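Side-chain contacts in cytochrome c'' (Methylophilus methylotrophus, PDB 1GU2), which carries a covalently bound heme c whose iron has two axial histidine ligands, and probably serves as a monomeric electron-transfer protein: residues A[72-75]-A[76-79]; A[83-86]-A[87-91]. One frame throughout, in Å; residues are numbered along the deposited sequence.

Contact 1. Residues A[72-75]-A[76-79]; sequences PLAP and RVNT. With HEC (heme c), chain C.
N78 turns back on P72 and A74 in a type I beta turn (A74 to V77) that a further bond to A74 O extends into a five-residue alpha turn, in the loop between strand 69-70 and helix 85-100. N78 N reaches A74 O at 2.9 Å and almost straight, whereas V77 N, 3.1 Å from A74 O, approaches from above the carbonyl plane through a more bent hydrogen bond. A second grip comes from the side chain of N78. With its CG anti to the backbone N (chi1 178°), the amide is carried back toward P72, and ND2 donates to P72 O at 3.0 Å, in the carbonyl plane and close to the plane of the amide itself. The same P72 oxygen also takes a bond from R81 NE, while N78 OD1 accepts from K80 N, so both ends of the amide are held. Apolar contact is light: P72 CG lies 4.2 Å from V77 CG1. L73 points the other way and lays CD2 3.6 Å from C2A of the heme. In the fold, P75 packs on V2 and A5 of helix 2-19 and, together with L73, on L116 of helix 106-118.

Contact 2. Residues A[83-86]-A[87-91]; sequences TDID and KVEDE. With HEC (heme c), chain C.
D84 O receives the amides of K87 and V88, and these two backbone bonds bring the chain out of the preceding loop into the first turn of helix 85-100. K87 N and V88 N each lie 2.9 Å from D84 O, but they use it differently: the V88 donor sits nearly in line with the C=O bond, the K87 donor well above the carbonyl plane. D84 itself is the centre of an inverse gamma turn, closed by a weak bond from I85 N to T83 O.

Among the side chains, the carboxylate of D84 crosses V88 at about a right angle. Its chi1 of 55° places CG between the backbone N and the carbonyl carbon, which turns the group toward the helix and sets OD1 3.6 Å from V88 CB. The two branches of V88 then have different neighbours. CG1 meets I85 CD1 at 3.8 Å, the apolar touch of this turn, while CG2 faces the heme propionate, 3.7 Å from O2A. One turn further on, E91 CB comes within 3.5 Å of the other oxygen of that propionate, O1A.

A water links the I85 and E89 positions. It accepts from E89 N at 3.0 Å and donates a longer bond to E89 OE1; its approach to I85 O is unusually short, so the detail of that bond is doubtful. The other carboxylate oxygen of E89, OE2, forms a salt bridge with K11 of helix 2-19, where L8 also meets I85 and E89.

Charged groups gather here without direct pairing between the segments: K87 NZ stays 6.3 Å from D84 OD2, so at most a weak attraction is likely. The heme has a basic partner in R81, whose NH2 is hydrogen-bonded to it, and the turn itself rests on backbone bonds and apolar touches rather than on an ion pair.

How the contacts relate
Following the chain from the N terminus, helix 2-19 comes first, and residues of both later contacts pack on it. Neither contact closes a long loop. Contact 1 folds residues 72-79 into a turn after strand 69-70, and contact 2 starts helix 85-100 a few residues later; they stand in series, neither nesting nor crossing, with centres about 15 Å apart. T83 OG1, bonded to T79 O, spans the short connection between them. Both contacts touch the one heme, and R81, in the connection, bonds to it as well, so that this part of the chain follows the heme from the loop into the helix.

Contact 1. Residues A[72-75]-A[76-79]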
# COMPACT_ATOMS: atom_id res chain seq x y z
N PRO A 72 -10.96 -4.95 -1.84
CA PRO A 72 -9.62 -5.37 -1.43
C PRO A 72 -8.52 -4.63 -2.21
O PRO A 72 -8.72 -4.21 -3.37
CB PRO A 72 -9.62 -6.86 -1.78
CG PRO A 72 -11.08 -7.26 -1.73
CD PRO A 72 -11.80 -6.07 -2.29
N LEU A 73 -7.35 -4.52 -1.57
CA LEU A 73 -6.15 -3.98 -2.20
C LEU A 73 -5.29 -4.99 -2.96
O LEU A 73 -4.61 -4.62 -3.91
CB LEU A 73 -5.28 -3.32 -1.14
CG LEU A 73 -5.91 -2.13 -0.38
CD1 LEU A 73 -4.87 -1.47 0.52
CD2 LEU A 73 -6.54 -1.12 -1.35
N ALA A 74 -5.33 -6.28 -2.56
CA ALA A 74 -4.45 -7.26 -3.17
C ALA A 74 -4.85 -7.56 -4.60
O ALA A 74 -6.00 -7.95 -4.85
CB ALA A 74 -4.49 -8.54 -2.35
N PRO A 75 -3.98 -7.34 -5.59
CA PRO A 75 -4.40 -7.44 -7.00
C PRO A 75 -4.66 -8.85 -7.51
O PRO A 75 -5.36 -8.99 -8.52
CB PRO A 75 -3.27 -6.76 -7.78
CG PRO A 75 -2.09 -6.92 -6.89
CD PRO A 75 -2.62 -6.80 -5.46
N ARG A 76 -4.22 -9.88 -6.80
CA ARG A 76 -4.64 -11.25 -7.20
C ARG A 76 -6.10 -11.49 -6.85
O ARG A 76 -6.78 -12.28 -7.51
CB ARG A 76 -3.68 -12.27 -6.59
CG ARG A 76 -4.05 -13.71 -6.96
CD ARG A 76 -4.01 -14.03 -8.41
NE ARG A 76 -2.73 -13.95 -9.11
CZ ARG A 76 -2.60 -13.68 -10.42
NH1 ARG A 76 -1.39 -13.62 -10.99
NH2 ARG A 76 -3.62 -13.46 -11.25
N VAL A 77 -6.61 -10.79 -5.82
CA VAL A 77 -7.98 -10.95 -5.38
C VAL A 77 -8.88 -9.96 -6.08
O VAL A 77 -9.95 -10.34 -6.59
CB VAL A 77 -8.05 -10.76 -3.87
CG1 VAL A 77 -9.48 -10.80 -3.34
CG2 VAL A 77 -7.19 -11.88 -3.30
N ASN A 78 -8.48 -8.70 -6.13
CA ASN A 78 -9.21 -7.68 -6.86
C ASN A 78 -8.37 -7.25 -8.04
O ASN A 78 -7.51 -6.37 -7.91
CB ASN A 78 -9.49 -6.49 -5.91
CG ASN A 78 -10.20 -5.35 -6.60
OD1 ASN A 78 -10.59 -5.43 -7.78
ND2 ASN A 78 -10.38 -4.27 -5.88
N THR A 79 -8.60 -7.83 -9.20
CA THR A 79 -7.73 -7.65 -10.35
C THR A 79 -7.86 -6.27 -10.98
O THR A 79 -7.03 -5.94 -11.81
CB THR A 79 -8.00 -8.75 -11.42
OG1 THR A 79 -9.35 -8.58 -11.88
CG2 THR A 79 -7.84 -10.13 -10.84
FE HEC C . -6.20 3.36 1.68
CHA HEC C . -7.56 3.19 -1.46
CHB HEC C . -3.31 2.00 0.48
CHC HEC C . -4.70 4.00 4.70
CHD HEC C . -9.23 4.37 2.93
NA HEC C . -5.58 2.67 -0.10
C1A HEC C . -6.28 2.68 -1.31
C2A HEC C . -5.46 2.13 -2.36
C3A HEC C . -4.29 1.76 -1.80
C4A HEC C . -4.35 2.12 -0.41
CMA HEC C . -3.07 1.10 -2.49
CAA HEC C . -5.88 2.01 -3.83
CBA HEC C . -5.45 3.22 -4.67
CGA HEC C . -5.88 3.10 -6.09
O1A HEC C . -6.14 4.15 -6.72
O2A HEC C . -5.97 1.99 -6.64
NB HEC C . -4.36 3.07 2.43
C1B HEC C . -3.29 2.52 1.78
C2B HEC C . -2.11 2.60 2.64
C3B HEC C . -2.50 3.19 3.81
C4B HEC C . -3.91 3.45 3.68
CMB HEC C . -0.70 2.12 2.27
CAB HEC C . -1.67 3.50 5.07
CBB HEC C . -0.50 4.43 4.76
NC HEC C . -6.84 4.03 3.45
C1C HEC C . -6.07 4.19 4.60
C2C HEC C . -6.92 4.57 5.71
C3C HEC C . -8.20 4.66 5.23
C4C HEC C . -8.15 4.33 3.83
CMC HEC C . -6.38 4.75 7.14
CAC HEC C . -9.51 4.92 5.97
CBC HEC C . -9.52 6.26 6.71
ND HEC C . -8.00 3.70 0.90
C1D HEC C . -9.14 4.15 1.58
C2D HEC C . -10.18 4.47 0.64
C3D HEC C . -9.66 4.31 -0.61
C4D HEC C . -8.35 3.71 -0.45
CMD HEC C . -11.60 4.94 1.00
CAD HEC C . -10.32 4.76 -1.94
CBD HEC C . -11.46 3.81 -2.39
CGD HEC C . -11.00 2.67 -3.27
O1D HEC C . -11.70 1.62 -3.39
O2D HEC C . -9.93 2.80 -3.92

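Contact 2. Residues A[83-86]-A[87-91]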
# COMPACT_ATOMS: atom_id res chain seq x y z
N THR A 83 -4.82 -1.70 -12.55
CA THR A 83 -5.03 -1.78 -14.00
C THR A 83 -5.05 -0.41 -14.66
O THR A 83 -4.66 -0.32 -15.84
CB THR A 83 -6.30 -2.58 -14.29
OG1 THR A 83 -6.07 -3.91 -13.78
CG2 THR A 83 -6.56 -2.63 -15.80
N ASP A 84 -5.52 0.57 -13.93
CA ASP A 84 -5.68 1.94 -14.37
C ASP A 84 -4.32 2.61 -14.25
O ASP A 84 -4.08 3.55 -13.52
CB ASP A 84 -6.71 2.69 -13.58
CG ASP A 84 -6.50 2.70 -12.09
OD1 ASP A 84 -5.86 1.81 -11.53
OD2 ASP A 84 -7.04 3.65 -11.42
N ILE A 85 -3.38 2.05 -15.05
CA ILE A 85 -2.00 2.43 -14.79
C ILE A 85 -1.68 3.91 -15.10
O ILE A 85 -0.75 4.47 -14.51
CB ILE A 85 -1.00 1.49 -15.50
CG1 ILE A 85 0.47 1.69 -15.13
CG2 ILE A 85 -1.14 1.56 -16.98
CD1 ILE A 85 0.79 1.73 -13.63
N ASP A 86 -2.45 4.56 -15.97
CA ASP A 86 -2.22 5.99 -16.23
C ASP A 86 -2.55 6.85 -15.01
O ASP A 86 -2.05 7.99 -14.91
CB ASP A 86 -2.98 6.45 -17.45
CG ASP A 86 -2.45 5.87 -18.77
OD1 ASP A 86 -1.42 6.40 -19.27
OD2 ASP A 86 -3.08 4.92 -19.25
N LYS A 87 -3.36 6.34 -14.08
CA LYS A 87 -3.78 7.15 -12.97
C LYS A 87 -3.30 6.65 -11.64
O LYS A 87 -3.28 7.42 -10.69
CB LYS A 87 -5.32 7.12 -12.95
CG LYS A 87 -6.06 7.94 -13.97
CD LYS A 87 -7.54 7.58 -13.89
CE LYS A 87 -8.10 7.04 -15.18
NZ LYS A 87 -7.35 7.38 -16.44
N VAL A 88 -2.94 5.37 -11.50
CA VAL A 88 -2.83 4.82 -10.15
C VAL A 88 -1.63 5.38 -9.41
O VAL A 88 -1.63 5.50 -8.20
CB VAL A 88 -2.80 3.28 -10.19
CG1 VAL A 88 -1.50 2.79 -10.84
CG2 VAL A 88 -3.00 2.72 -8.79
N GLU A 89 -0.53 5.73 -10.09
CA GLU A 89 0.61 6.32 -9.39
C GLU A 89 0.25 7.66 -8.79
O GLU A 89 0.59 7.94 -7.64
CB GLU A 89 1.82 6.42 -10.31
CG GLU A 89 2.29 5.06 -10.81
CD GLU A 89 3.56 5.19 -11.61
OE1 GLU A 89 3.42 5.13 -12.86
OE2 GLU A 89 4.59 5.38 -10.97
N ASP A 90 -0.45 8.51 -9.54
CA ASP A 90 -0.91 9.79 -9.02
C ASP A 90 -1.91 9.57 -7.91
O ASP A 90 -1.91 10.28 -6.90
CB ASP A 90 -1.52 10.58 -10.20
CG ASP A 90 -0.57 10.93 -11.31
OD1 ASP A 90 0.65 11.07 -11.01
OD2 ASP A 90 -1.02 11.11 -12.49
N GLU A 91 -2.80 8.59 -8.06
CA GLU A 91 -3.80 8.35 -7.00
C GLU A 91 -3.14 7.88 -5.72
O GLU A 91 -3.58 8.26 -4.63
CB GLU A 91 -4.87 7.35 -7.50
CG GLU A 91 -5.65 7.90 -8.65
CD GLU A 91 -6.66 8.99 -8.33
OE1 GLU A 91 -7.05 9.16 -7.15
OE2 GLU A 91 -7.06 9.68 -9.31
FE HEC C . -6.20 3.36 1.68
CHA HEC C . -7.56 3.19 -1.46
CHB HEC C . -3.31 2.00 0.48
CHC HEC C . -4.70 4.00 4.70
CHD HEC C . -9.23 4.37 2.93
NA HEC C . -5.58 2.67 -0.10
C1A HEC C . -6.28 2.68 -1.31
C2A HEC C . -5.46 2.13 -2.36
C3A HEC C . -4.29 1.76 -1.80
C4A HEC C . -4.35 2.12 -0.41
CMA HEC C . -3.07 1.10 -2.49
CAA HEC C . -5.88 2.01 -3.83
CBA HEC C . -5.45 3.22 -4.67
CGA HEC C . -5.88 3.10 -6.09
O1A HEC C . -6.14 4.15 -6.72
O2A HEC C . -5.97 1.99 -6.64
NB HEC C . -4.36 3.07 2.43
C1B HEC C . -3.29 2.52 1.78
C2B HEC C . -2.11 2.60 2.64
C3B HEC C . -2.50 3.19 3.81
C4B HEC C . -3.91 3.45 3.68
CMB HEC C . -0.70 2.12 2.27
CAB HEC C . -1.67 3.50 5.07
CBB HEC C . -0.50 4.43 4.76
NC HEC C . -6.84 4.03 3.45
C1C HEC C . -6.07 4.19 4.60
C2C HEC C . -6.92 4.57 5.71
C3C HEC C . -8.20 4.66 5.23
C4C HEC C . -8.15 4.33 3.83
CMC HEC C . -6.38 4.75 7.14
CAC HEC C . -9.51 4.92 5.97
CBC HEC C . -9.52 6.26 6.71
ND HEC C . -8.00 3.70 0.90
C1D HEC C . -9.14 4.15 1.58
C2D HEC C . -10.18 4.47 0.64
C3D HEC C . -9.66 4.31 -0.61
C4D HEC C . -8.35 3.71 -0.45
CMD HEC C . -11.60 4.94 1.00
CAD HEC C . -10.32 4.76 -1.94
CBD HEC C . -11.46 3.81 -2.39
CGD HEC C . -11.00 2.67 -3.27
O1D HEC C . -11.70 1.62 -3.39
O2D HEC C . -9.93 2.80 -3.92
O HOH W 1 0.32 6.10 -12.98